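Local structure of beta-lactamase II (Erythrobacter litoralis, 6V72) at residues 34-39 / 50-55; 56-61 / 153-158; 63-68 / 91-96; 73-78 / 105-110. The protein probably hydrolyses the amide bond of beta-lactam antibiotics to give substituted beta-amino acids, as a zinc-dependent class B metallo-beta-lactamase. One frame throughout, in Å; residues are numbered along the deposited sequence. Where two conformers were deposited one is given.

Interaction 1. Residues 34-39 / 50-55; sequences VWMHTT and PSNGLL. With FMT (formic acid), chain J.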
loop_
_atom_site.group_PDB
_atom_site.type_symbol
_atom_site.label_atom_id
_atom_site.label_comp_id
_atom_site.label_asym_id
_atom_site.label_seq_id
_atom_site.Cartn_x
_atom_site.Cartn_y
_atom_site.Cartn_z
ATOM N N VAL A 34 -27.710 15.678 4.150
ATOM C CA VAL A 34 -26.590 14.736 4.141
ATOM C C VAL A 34 -25.301 15.536 4.170
ATOM O O VAL A 34 -24.921 16.162 3.171
ATOM C CB VAL A 34 -26.616 13.797 2.930
ATOM C CG1 VAL A 34 -25.457 12.799 3.025
ATOM C CG2 VAL A 34 -27.948 13.074 2.837
ATOM N N TRP A 35 -24.618 15.492 5.300
ATOM C CA TRP A 35 -23.348 16.168 5.481
ATOM C C TRP A 35 -22.214 15.163 5.386
ATOM O O TRP A 35 -22.310 14.044 5.907
ATOM C CB TRP A 35 -23.293 16.871 6.830
ATOM C CG TRP A 35 -24.225 18.031 6.880
ATOM C CD1 TRP A 35 -25.490 18.040 7.386
ATOM C CD2 TRP A 35 -23.988 19.339 6.350
ATOM N NE1 TRP A 35 -26.044 19.281 7.229
ATOM C CE2 TRP A 35 -25.144 20.100 6.598
ATOM C CE3 TRP A 35 -22.898 19.948 5.719
ATOM C CZ2 TRP A 35 -25.250 21.447 6.229
ATOM C CZ3 TRP A 35 -23.008 21.290 5.343
ATOM C CH2 TRP A 35 -24.179 22.017 5.598
HETATM N N MSE A 36 -21.137 15.570 4.733
HETATM C CA MSE A 36 -19.881 14.837 4.861
HETATM C C MSE A 36 -18.979 15.561 5.831
HETATM O O MSE A 36 -18.843 16.786 5.761
HETATM C CB MSE A 36 -19.211 14.641 3.508
HETATM C CG MSE A 36 -18.018 13.700 3.601
HETATM SE SE MSE A 36 -17.201 13.466 1.832
HETATM C CE MSE A 36 -18.303 11.992 1.456
ATOM N N HIS A 37 -18.452 14.835 6.819
ATOM C CA HIS A 37 -17.443 15.404 7.696
ATOM C C HIS A 37 -16.070 14.944 7.241
ATOM O O HIS A 37 -15.871 13.766 6.919
ATOM C CB HIS A 37 -17.682 15.069 9.184
ATOM C CG HIS A 37 -17.688 13.603 9.549
ATOM N ND1 HIS A 37 -16.532 12.890 9.802
ATOM C CD2 HIS A 37 -18.716 12.757 9.816
ATOM C CE1 HIS A 37 -16.846 11.653 10.143
ATOM N NE2 HIS A 37 -18.166 11.549 10.171
ATOM N N THR A 38 -15.123 15.875 7.226
ATOM C CA THR A 38 -13.746 15.579 6.855
ATOM C C THR A 38 -12.816 16.119 7.924
ATOM O O THR A 38 -12.943 17.279 8.340
ATOM C CB THR A 38 -13.387 16.187 5.494
ATOM O OG1 THR A 38 -14.283 15.668 4.510
ATOM C CG2 THR A 38 -11.938 15.848 5.087
ATOM N N THR A 39 -11.872 15.286 8.346
ATOM C CA THR A 39 -10.818 15.703 9.251
ATOM C C THR A 39 -9.480 15.212 8.722
ATOM O O THR A 39 -9.409 14.328 7.865
ATOM C CB THR A 39 -11.051 15.174 10.669
ATOM O OG1 THR A 39 -11.297 13.757 10.629
ATOM C CG2 THR A 39 -12.214 15.914 11.355
ATOM N N PRO A 50 -6.912 13.054 4.564
ATOM C CA PRO A 50 -8.304 13.191 4.992
ATOM C C PRO A 50 -8.908 11.874 5.452
ATOM O O PRO A 50 -8.558 10.795 4.973
ATOM C CB PRO A 50 -9.013 13.680 3.721
ATOM C CG PRO A 50 -8.195 13.017 2.602
ATOM C CD PRO A 50 -6.768 13.048 3.091
ATOM N N SER A 51 -9.829 11.988 6.408
ATOM C CA SER A 51 -10.771 10.926 6.726
ATOM C C SER A 51 -12.168 11.513 6.626
ATOM O O SER A 51 -12.426 12.589 7.192
ATOM C CB SER A 51 -10.516 10.330 8.126
ATOM O OG SER A 51 -11.383 9.222 8.352
ATOM N N ASN A 52 -13.041 10.842 5.859
ATOM C CA ASN A 52 -14.409 11.288 5.609
ATOM C C ASN A 52 -15.421 10.348 6.250
ATOM O O ASN A 52 -15.269 9.127 6.183
ATOM C CB ASN A 52 -14.750 11.318 4.115
ATOM C CG ASN A 52 -13.749 12.069 3.283
ATOM O OD1 ASN A 52 -13.307 11.573 2.224
ATOM N ND2 ASN A 52 -13.396 13.246 3.707
ATOM N N GLY A 53 -16.491 10.926 6.775
ATOM C CA GLY A 53 -17.657 10.170 7.163
ATOM C C GLY A 53 -18.912 10.971 6.879
ATOM O O GLY A 53 -18.836 11.996 6.192
ATOM N N LEU A 54 -20.071 10.534 7.383
ATOM C CA LEU A 54 -21.328 11.205 7.069
ATOM C C LEU A 54 -22.064 11.588 8.338
ATOM O O LEU A 54 -21.877 10.987 9.395
ATOM C CB LEU A 54 -22.271 10.326 6.220
ATOM C CG LEU A 54 -21.719 9.731 4.921
ATOM C CD1 LEU A 54 -22.746 8.814 4.280
ATOM C CD2 LEU A 54 -21.325 10.854 3.990
ATOM N N LEU A 55 -22.896 12.618 8.210
ATOM C CA LEU A 55 -23.853 12.993 9.240
ATOM C C LEU A 55 -25.186 13.174 8.528
ATOM O O LEU A 55 -25.304 14.027 7.640
ATOM C CB LEU A 55 -23.388 14.265 9.960
ATOM C CG LEU A 55 -24.104 14.718 11.206
ATOM C CD1 LEU A 55 -23.902 13.767 12.384
ATOM C CD2 LEU A 55 -23.553 16.101 11.544
HETATM C C FMT J . -12.127 14.597 0.820
HETATM O O1 FMT J . -11.493 13.592 1.123
HETATM O O2 FMT J . -12.870 15.209 1.581
HETATM O O HOH W 1 -13.796 12.899 9.581
#
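The imidazole of His37 lies over Gly53, whose CA sits 3.6 Å from the ring centroid and 24° off the ring normal, a CH-pi contact with the CA displaced toward the ring's rim. CG of His37 stands between the backbone N and the carbonyl carbon (chi1 60°), which folds the ring back across the neighbouring strand. Because Gly53 has no side chain, the ring can settle directly on its main chain. At the ring's edge and in its plane, His37 ND1 is 2.7 Å from a water that also hydrogen-bonds Thr39 OG1 and donates to Ser51 O at 2.8 Å, so one water ties together both strands. On the face bearing Met36, Thr38, Asn52 and Leu54, the selenomethionine Met36 is bent at chi3; its SE packs 4.0 Å from Asn52 CB, while its CE meets Leu54 CD2 at 4.1 Å.

Beneath these side chains run three hydrogen-bonded antiparallel pairs, Trp35 with Leu55, His37 with Gly53 and Thr39 with Ser51. The bond from His37 N to Gly53 O (2.9 Å) is the most bent, 146° at the hydrogen. Farther out, His37 NE2 is hydrogen-bonded to Val65 O, which fixes the ring's rotation at its other nitrogen. Pro50 O accepts from ND1 of His226, a zinc ligand in another structure of this protein. The pairing is that of an antiparallel beta hairpin, here within the large sheet of the metallo-beta-lactamase fold, with one end beside the zinc site.

Interaction 2. Residues 56-61 / 153-158; sequences VVNGDN and LAPLRL. With EDO (1,2-ethanediol), chain K.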
loop_
_atom_site.group_PDB
_atom_site.type_symbol
_atom_site.label_atom_id
_atom_site.label_comp_id
_atom_site.label_asym_id
_atom_site.label_seq_id
_atom_site.Cartn_x
_atom_site.Cartn_y
_atom_site.Cartn_z
ATOM N N VAL A 56 -26.169 12.334 8.857
ATOM C CA VAL A 56 -27.408 12.236 8.090
ATOM C C VAL A 56 -28.571 12.633 8.984
ATOM O O VAL A 56 -28.770 12.043 10.050
ATOM C CB VAL A 56 -27.613 10.810 7.534
ATOM C CG1 VAL A 56 -28.952 10.711 6.778
ATOM C CG2 VAL A 56 -26.440 10.427 6.647
ATOM N N VAL A 57 -29.364 13.603 8.523
ATOM C CA VAL A 57 -30.533 14.059 9.266
ATOM C C VAL A 57 -31.662 13.041 9.161
ATOM O O VAL A 57 -31.988 12.544 8.077
ATOM C CB VAL A 57 -30.991 15.427 8.746
ATOM C CG1 VAL A 57 -32.351 15.806 9.372
ATOM C CG2 VAL A 57 -29.923 16.493 9.021
ATOM N N ASN A 58 -32.293 12.756 10.297
ATOM C CA ASN A 58 -33.553 12.011 10.324
ATOM C C ASN A 58 -34.455 12.694 11.346
ATOM O O ASN A 58 -34.276 12.502 12.552
ATOM C CB ASN A 58 -33.334 10.550 10.682
ATOM C CG ASN A 58 -34.637 9.762 10.731
ATOM O OD1 ASN A 58 -35.713 10.330 10.937
ATOM N ND2 ASN A 58 -34.549 8.450 10.549
ATOM N N GLY A 59 -35.424 13.472 10.860
ATOM C CA GLY A 59 -36.330 14.146 11.769
ATOM C C GLY A 59 -35.563 15.160 12.580
ATOM O O GLY A 59 -34.878 16.027 12.031
ATOM N N ASP A 60 -35.659 15.044 13.905
ATOM C CA ASP A 60 -35.019 15.976 14.820
ATOM C C ASP A 60 -33.689 15.465 15.358
ATOM O O ASP A 60 -33.168 16.027 16.331
ATOM C CB ASP A 60 -35.954 16.296 15.987
ATOM C CG ASP A 60 -37.237 16.988 15.540
ATOM O OD1 ASP A 60 -37.188 17.853 14.629
ATOM O OD2 ASP A 60 -38.301 16.662 16.106
ATOM N N ASN A 61 -33.122 14.421 14.755
ATOM C CA ASN A 61 -31.829 13.895 15.172
ATOM C C ASN A 61 -30.957 13.644 13.950
ATOM O O ASN A 61 -31.386 13.797 12.803
ATOM C CB ASN A 61 -31.986 12.605 15.982
ATOM C CG ASN A 61 -32.557 12.866 17.372
ATOM O OD1 ASN A 61 -33.757 12.681 17.618
ATOM N ND2 ASN A 61 -31.701 13.332 18.282
ATOM N N LEU A 153 -30.784 2.982 12.086
ATOM C CA LEU A 153 -29.890 3.747 11.235
ATOM C C LEU A 153 -30.568 4.207 9.959
ATOM O O LEU A 153 -29.944 4.915 9.168
ATOM C CB LEU A 153 -28.643 2.917 10.902
ATOM C CG LEU A 153 -27.866 2.563 12.194
ATOM C CD1 LEU A 153 -26.872 1.441 12.016
ATOM C CD2 LEU A 153 -27.152 3.798 12.754
ATOM N N ALA A 154 -31.819 3.821 9.741
ATOM C CA ALA A 154 -32.584 4.359 8.621
ATOM C C ALA A 154 -32.525 5.886 8.640
ATOM O O ALA A 154 -32.588 6.494 9.718
ATOM C CB ALA A 154 -34.039 3.878 8.706
ATOM N N PRO A 155 -32.435 6.549 7.473
ATOM C CA PRO A 155 -32.580 6.015 6.113
ATOM C C PRO A 155 -31.352 5.353 5.523
ATOM O O PRO A 155 -31.441 4.875 4.406
ATOM C CB PRO A 155 -32.940 7.256 5.296
ATOM C CG PRO A 155 -32.211 8.364 6.020
ATOM C CD PRO A 155 -32.400 8.023 7.483
ATOM N N LEU A 156 -30.238 5.316 6.246
ATOM C CA LEU A 156 -29.091 4.575 5.743
ATOM C C LEU A 156 -29.460 3.114 5.559
ATOM O O LEU A 156 -30.125 2.510 6.412
ATOM C CB LEU A 156 -27.908 4.682 6.701
ATOM C CG LEU A 156 -27.297 6.081 6.778
ATOM C CD1 LEU A 156 -26.481 6.185 8.046
ATOM C CD2 LEU A 156 -26.444 6.422 5.549
ATOM N N ARG A 157 -29.025 2.541 4.448
ATOM C CA ARG A 157 -29.141 1.107 4.230
ATOM C C ARG A 157 -27.754 0.510 4.385
ATOM O O ARG A 157 -26.821 0.898 3.673
ATOM C CB ARG A 157 -29.738 0.811 2.860
ATOM C CG ARG A 157 -31.151 1.376 2.710
ATOM C CD ARG A 157 -32.136 0.754 3.681
ATOM N NE ARG A 157 -33.511 1.044 3.271
ATOM C CZ ARG A 157 -34.367 1.802 3.956
ATOM N NH1 ARG A 157 -35.576 2.015 3.469
ATOM N NH2 ARG A 157 -34.034 2.328 5.128
ATOM N N LEU A 158 -27.610 -0.397 5.339
ATOM C CA LEU A 158 -26.313 -0.988 5.666
ATOM C C LEU A 158 -26.104 -2.290 4.901
ATOM O O LEU A 158 -26.980 -3.159 4.911
ATOM C CB LEU A 158 -26.238 -1.288 7.158
ATOM C CG LEU A 158 -25.919 -0.167 8.125
ATOM C CD1 LEU A 158 -26.628 1.107 7.818
ATOM C CD2 LEU A 158 -26.291 -0.690 9.500
HETATM C C1 EDO K . -31.384 13.231 4.633
HETATM O O1 EDO K . -32.372 13.780 5.523
HETATM C C2 EDO K . -31.583 11.721 4.506
HETATM O O2 EDO K . -32.888 11.433 3.997
#
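One direct hydrogen bond crosses between Asn58 and Ala154: ND2 of Asn58 donates to Ala154 O at 2.9 Å. The acceptor lies close to the amide plane of Asn58, only 7° out of it, whereas the donor stands above the carbonyl plane of Ala154, 43° from it. With CG opposite the backbone N (chi1 179°), the Asn58 side chain extends from the end of its strand and slides past the Pro155 ring in the reverse direction, ND2 coming 3.8 Å from Pro155 CD.

Apolar contacts are made by the two branches of Val56, whose side chain is directed at the 153-158 segment. CG1 meets Pro155 CG tip to tip at 4.1 Å. CG2 instead reaches Leu156 CD2 at 4.2 Å, the two side chains meeting at a slant. Pro155 follows a cis peptide bond.

A 1,2-ethanediol, probably from the crystallisation liquor, adds a solvent-derived bridge. Its O1 donates to Val57 O at 2.9 Å, and its C2 lies 3.6 Å from Val56 CG1 and 3.7 Å from Pro155 CG, so it touches both segments.

Leu156 also packs on Ile63 and Val65 of one sheet and on Val172 and Leu174 of the other. A type II' turn from Asn58 to Asn61 links strands 49-58 and 61-65 here. The contact joins the end of strand 49-58 in the large sheet to the loop leading into strand 157-159, an outer strand of the smaller sheet, with Leu156 packed between the two sheets of the alpha-beta/beta-alpha sandwich of metallo-beta-lactamases.

Interaction 3. Residues 63-68 / 91-96; sequences ILVDTA and AAVVTH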
loop_
_atom_site.group_PDB
_atom_site.type_symbol
_atom_site.label_atom_id
_atom_site.label_comp_id
_atom_site.label_asym_id
_atom_site.label_seq_id
_atom_site.Cartn_x
_atom_site.Cartn_y
_atom_site.Cartn_z
ATOM N N ILE A 63 -27.779 10.837 12.367
ATOM C CA ILE A 63 -27.084 9.552 12.419
ATOM C C ILE A 63 -25.683 9.761 11.879
ATOM O O ILE A 63 -25.502 10.365 10.816
ATOM C CB ILE A 63 -27.820 8.472 11.612
ATOM C CG1 ILE A 63 -29.196 8.228 12.219
ATOM C CG2 ILE A 63 -27.021 7.188 11.590
ATOM C CD1 ILE A 63 -30.239 8.055 11.185
ATOM N N LEU A 64 -24.698 9.269 12.615
ATOM C CA LEU A 64 -23.287 9.452 12.288
ATOM C C LEU A 64 -22.745 8.203 11.602
ATOM O O LEU A 64 -22.971 7.086 12.078
ATOM C CB LEU A 64 -22.485 9.738 13.560
ATOM C CG LEU A 64 -20.972 9.966 13.409
ATOM C CD1 LEU A 64 -20.692 11.182 12.584
ATOM C CD2 LEU A 64 -20.330 10.062 14.783
ATOM N N VAL A 65 -22.049 8.391 10.478
ATOM C CA VAL A 65 -21.292 7.313 9.844
ATOM C C VAL A 65 -19.821 7.632 10.039
ATOM O O VAL A 65 -19.325 8.619 9.488
ATOM C CB VAL A 65 -21.616 7.162 8.352
ATOM C CG1 VAL A 65 -20.723 6.040 7.761
ATOM C CG2 VAL A 65 -23.109 6.893 8.145
ATOM N N ASP A 66 -19.141 6.794 10.828
ATOM C CA ASP A 66 -17.712 6.842 11.149
ATOM C C ASP A 66 -17.323 8.023 12.034
ATOM O O ASP A 66 -17.930 9.104 11.996
ATOM C CB ASP A 66 -16.856 6.800 9.874
ATOM C CG ASP A 66 -16.767 5.386 9.311
ATOM O OD1 ASP A 66 -16.847 4.438 10.126
ATOM O OD2 ASP A 66 -16.623 5.204 8.084
ATOM N N THR A 67 -16.314 7.799 12.862
ATOM C CA THR A 67 -15.758 8.866 13.669
ATOM C C THR A 67 -14.738 9.659 12.851
ATOM O O THR A 67 -14.387 9.299 11.721
ATOM C CB THR A 67 -15.101 8.303 14.928
ATOM O OG1 THR A 67 -13.937 7.558 14.566
ATOM C CG2 THR A 67 -16.070 7.407 15.724
ATOM N N ALA A 68 -14.273 10.764 13.425
ATOM C CA ALA A 68 -13.121 11.466 12.877
ATOM C C ALA A 68 -11.839 10.752 13.288
ATOM O O ALA A 68 -11.871 9.712 13.943
ATOM C CB ALA A 68 -13.112 12.914 13.353
ATOM N N ALA A 91 -27.499 7.996 16.960
ATOM C CA ALA A 91 -26.938 6.686 16.664
ATOM C C ALA A 91 -25.762 6.883 15.733
ATOM O O ALA A 91 -25.688 7.874 15.010
ATOM C CB ALA A 91 -27.957 5.742 16.019
ATOM N N ALA A 92 -24.845 5.921 15.752
ATOM C CA ALA A 92 -23.654 5.971 14.917
ATOM C C ALA A 92 -23.343 4.568 14.431
ATOM O O ALA A 92 -23.594 3.586 15.130
ATOM C CB ALA A 92 -22.431 6.509 15.668
ATOM N N VAL A 93 -22.764 4.484 13.245
ATOM C CA VAL A 93 -22.311 3.213 12.697
ATOM C C VAL A 93 -20.892 3.431 12.202
ATOM O O VAL A 93 -20.579 4.487 11.637
ATOM C CB VAL A 93 -23.244 2.676 11.576
ATOM C CG1 VAL A 93 -23.399 3.673 10.411
ATOM C CG2 VAL A 93 -22.721 1.330 11.055
ATOM N N VAL A 94 -20.011 2.470 12.473
ATOM C CA VAL A 94 -18.647 2.522 11.954
ATOM C C VAL A 94 -18.486 1.465 10.875
ATOM O O VAL A 94 -19.056 0.366 10.963
ATOM C CB VAL A 94 -17.587 2.358 13.054
ATOM C CG1 VAL A 94 -17.702 3.505 14.043
ATOM C CG2 VAL A 94 -17.734 1.013 13.748
ATOM N N THR A 95 -17.747 1.814 9.831
ATOM C CA THR A 95 -17.655 0.916 8.691
ATOM C C THR A 95 -16.451 -0.009 8.761
ATOM O O THR A 95 -16.370 -0.945 7.963
ATOM C CB THR A 95 -17.609 1.699 7.375
ATOM O OG1 THR A 95 -16.470 2.580 7.350
ATOM C CG2 THR A 95 -18.888 2.521 7.204
ATOM N N HIS A 96 -15.541 0.205 9.703
ATOM C CA HIS A 96 -14.381 -0.659 9.854
ATOM C C HIS A 96 -13.830 -0.424 11.246
ATOM O O HIS A 96 -14.083 0.621 11.854
ATOM C CB HIS A 96 -13.316 -0.331 8.808
ATOM C CG HIS A 96 -12.938 1.121 8.800
ATOM N ND1 HIS A 96 -13.607 2.059 8.045
ATOM C CD2 HIS A 96 -11.977 1.797 9.475
ATOM C CE1 HIS A 96 -13.074 3.251 8.252
ATOM N NE2 HIS A 96 -12.084 3.121 9.115
#
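Asp66 reaches across to Thr95 from just beyond the end of strand 61-65. From its CB, CG turns opposite the carbonyl carbon (chi1 -78°), presenting the carboxylate to the 91-96 segment. OD1 accepts from Thr95 N at 2.8 Å, approached on the syn side with the donor 20° out of the carboxylate plane; the same oxygen lies 3.2 Å from Val94 CA. OD2 accepts a hydrogen bond from Thr95 OG1 at 2.7 Å on its syn lone pair. Both oxygens thus hold the same residue, one by its main chain and one by its side chain, and the double grip fixes the carboxylate's rotation.

Thr95 OG1 has a second role, accepting from His96 ND1 at 3.0 Å, with the acceptor 27° out of the imidazole plane. Thr95 is thus the second-shell residue that probably steadies the His96 ring, and Asp66, holding Thr95 in turn, stands one shell further out.

Behind it the strands pair in parallel: Leu64 N donates to Ala91 O, Val93 N to Leu64 O, and Asp66 N to Val93 O at 2.8 Å. Val65 CG2 and Val93 CG1 lie side by side, 3.9 Å apart, on one sheet face, while Leu64 and Ala92 point to the other. His96 is a zinc ligand in another structure of this protein, and this beta-alpha-beta unit, its second strand leading into the metal-binding histidines, is characteristic of the metallo-beta-lactamase active site.

Interaction 4. Residues 73-78 / 105-110; sequences QTEQIV and MAALHG. With CA (calcium ion), chain C.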
loop_
_atom_site.group_PDB
_atom_site.type_symbol
_atom_site.label_atom_id
_atom_site.label_comp_id
_atom_site.label_asym_id
_atom_site.label_seq_id
_atom_site.Cartn_x
_atom_site.Cartn_y
_atom_site.Cartn_z
ATOM N N GLN A 73 -11.765 15.647 17.586
ATOM C CA GLN A 73 -12.501 15.969 16.375
ATOM C C GLN A 73 -13.892 15.356 16.413
ATOM O O GLN A 73 -14.861 15.960 15.932
ATOM C CB GLN A 73 -11.742 15.471 15.146
ATOM C CG GLN A 73 -10.470 16.238 14.822
ATOM C CD GLN A 73 -9.540 15.422 13.938
ATOM O OE1 GLN A 73 -9.774 14.236 13.696
ATOM N NE2 GLN A 73 -8.488 16.060 13.435
ATOM N N THR A 74 -13.996 14.132 16.928
ATOM C CA THR A 74 -15.299 13.487 16.980
ATOM C C THR A 74 -16.235 14.267 17.896
ATOM O O THR A 74 -17.419 14.447 17.587
ATOM C CB THR A 74 -15.134 12.035 17.431
ATOM O OG1 THR A 74 -14.295 11.363 16.477
ATOM C CG2 THR A 74 -16.466 11.315 17.468
ATOM N N GLU A 75 -15.698 14.793 18.998
ATOM C CA GLU A 75 -16.493 15.654 19.872
ATOM C C GLU A 75 -17.006 16.876 19.113
ATOM O O GLU A 75 -18.138 17.337 19.341
ATOM C CB GLU A 75 -15.648 16.088 21.088
ATOM C CG GLU A 75 -15.360 14.966 22.062
ATOM C CD GLU A 75 -14.192 15.260 23.009
ATOM O OE1 GLU A 75 -13.662 16.387 23.006
ATOM O OE2 GLU A 75 -13.778 14.345 23.737
ATOM N N GLN A 76 -16.196 17.412 18.195
ATOM C CA GLN A 76 -16.648 18.574 17.436
ATOM C C GLN A 76 -17.783 18.220 16.488
ATOM O O GLN A 76 -18.702 19.020 16.304
ATOM C CB GLN A 76 -15.477 19.210 16.687
ATOM C CG GLN A 76 -14.519 19.872 17.666
ATOM C CD GLN A 76 -13.317 20.523 17.021
ATOM O OE1 GLN A 76 -12.911 20.163 15.922
ATOM N NE2 GLN A 76 -12.730 21.501 17.728
ATOM N N ILE A 77 -17.753 17.022 15.879
ATOM C CA ILE A 77 -18.875 16.612 15.036
ATOM C C ILE A 77 -20.148 16.524 15.861
ATOM O O ILE A 77 -21.212 17.002 15.451
ATOM C CB ILE A 77 -18.576 15.272 14.337
ATOM C CG1 ILE A 77 -17.356 15.385 13.439
ATOM C CG2 ILE A 77 -19.766 14.838 13.495
ATOM C CD1 ILE A 77 -16.840 14.015 12.963
ATOM N N VAL A 78 -20.052 15.910 17.047
ATOM C CA VAL A 78 -21.213 15.773 17.917
ATOM C C VAL A 78 -21.740 17.147 18.312
ATOM O O VAL A 78 -22.956 17.379 18.355
ATOM C CB VAL A 78 -20.837 14.909 19.140
ATOM C CG1 VAL A 78 -21.963 14.898 20.174
ATOM C CG2 VAL A 78 -20.523 13.466 18.683
HETATM N N MSE A 105 -14.278 6.326 19.254
HETATM C CA MSE A 105 -15.372 5.602 19.915
HETATM C C MSE A 105 -15.669 6.036 21.336
HETATM O O MSE A 105 -16.835 6.118 21.718
HETATM C CB MSE A 105 -15.160 4.086 19.912
HETATM C CG MSE A 105 -15.472 3.486 18.575
HETATM SE SE MSE A 105 -17.413 3.214 18.387
HETATM C CE MSE A 105 -17.844 3.055 20.179
ATOM N N ALA A 106 -14.622 6.303 22.116
ATOM C CA ALA A 106 -14.816 6.776 23.485
ATOM C C ALA A 106 -15.608 8.074 23.514
ATOM O O ALA A 106 -16.433 8.293 24.417
ATOM C CB ALA A 106 -13.463 6.956 24.172
ATOM N N ALA A 107 -15.357 8.959 22.546
ATOM C CA ALA A 107 -16.111 10.208 22.478
ATOM C C ALA A 107 -17.588 9.932 22.246
ATOM O O ALA A 107 -18.446 10.568 22.856
ATOM C CB ALA A 107 -15.553 11.110 21.370
ATOM N N LEU A 108 -17.911 8.974 21.373
ATOM C CA LEU A 108 -19.320 8.686 21.150
ATOM C C LEU A 108 -19.974 8.132 22.407
ATOM O O LEU A 108 -21.107 8.495 22.743
ATOM C CB LEU A 108 -19.471 7.705 19.988
ATOM C CG LEU A 108 -18.909 8.178 18.658
ATOM C CD1 LEU A 108 -19.188 7.114 17.605
ATOM C CD2 LEU A 108 -19.538 9.521 18.275
ATOM N N HIS A 109 -19.279 7.255 23.117
ATOM C CA HIS A 109 -19.887 6.695 24.316
ATOM C C HIS A 109 -19.993 7.723 25.428
ATOM O O HIS A 109 -20.976 7.719 26.175
ATOM C CB HIS A 109 -19.100 5.483 24.755
ATOM C CG HIS A 109 -19.242 4.343 23.801
ATOM N ND1 HIS A 109 -18.411 3.251 23.823
ATOM C CD2 HIS A 109 -20.118 4.136 22.785
ATOM C CE1 HIS A 109 -18.785 2.397 22.891
ATOM N NE2 HIS A 109 -19.817 2.912 22.240
ATOM N N GLY A 110 -19.019 8.628 25.524
ATOM C CA GLY A 110 -19.150 9.714 26.477
ATOM C C GLY A 110 -20.370 10.572 26.212
ATOM O O GLY A 110 -20.930 11.165 27.138
HETATM CA CA CA C . -13.024 18.651 23.278
HETATM O O HOH W 2 -13.456 18.833 20.939
HETATM O O HOH W 3 -15.225 18.915 23.977
#
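Thr74 places CG2 opposite its backbone N (chi1 -60°, measured to OG1), which sends the methyl toward the helix 105-110, while Leu108 has CG opposite its carbonyl carbon and CD1 opposite CA (chi2 -178°), so that the other methyl, CD2, is turned toward Thr74. Thr74 CG2 and Leu108 CD2 come to 3.6 Å, the two side chains crossing at about a right angle. Val78, one turn further on, adds its CG2 at 4.1 Å from the same Leu108 CD2, so this one methyl packs against two residues spaced i, i+4.

Ala107 CB, pointing at helix 71-84, touches Thr74 CG2 at 4.0 Å and Glu75 CG at 3.9 Å. The small residue suits the close backbone approach, for Glu75 and Ala107 have their CA atoms 6.0 Å apart. The segment axes pass at 8.9 Å and are inclined by 38°. These are two helices on one side of the large sheet in the alpha-beta/beta-alpha fold, and Leu108 and Ile77 both reach strand 61-65 through Leu64.

No hydrogen bond joins the two segments. The hydroxyl of Thr74 turns to its own side, hydrogen-bonding Thr70 O and Ala68 N. Glu75 uses its aliphatic part for the packing and continues as an extended chain to a calcium ion, which its OE1 binds at 2.4 Å; two waters and Glu72 are further ligands of that calcium.

Overall arrangement
Interactions 1, 2 and 3 share the large sheet: strand 49-58 supplies one segment each to interactions 1 and 2, and its neighbour 61-65 carries half of interaction 3. Leu54 O to Val65 N and Val56 O to Ile63 N, each 2.8 Å and probable hydrogen bonds, join them directly. Interaction 4 lies over one side of this sheet, its centre 10 Å from that of interaction 3, and the two meet where Leu64 CD2 is 3.6 Å from Leu108 CD2. The zinc site, without zinc here, adjoins interactions 1 and 3: the side chain of Ser51 is about 6 Å from that of His96. The centres of interactions 2 and 4 lie farther out, about 14 and 15 Å from the chain's centre.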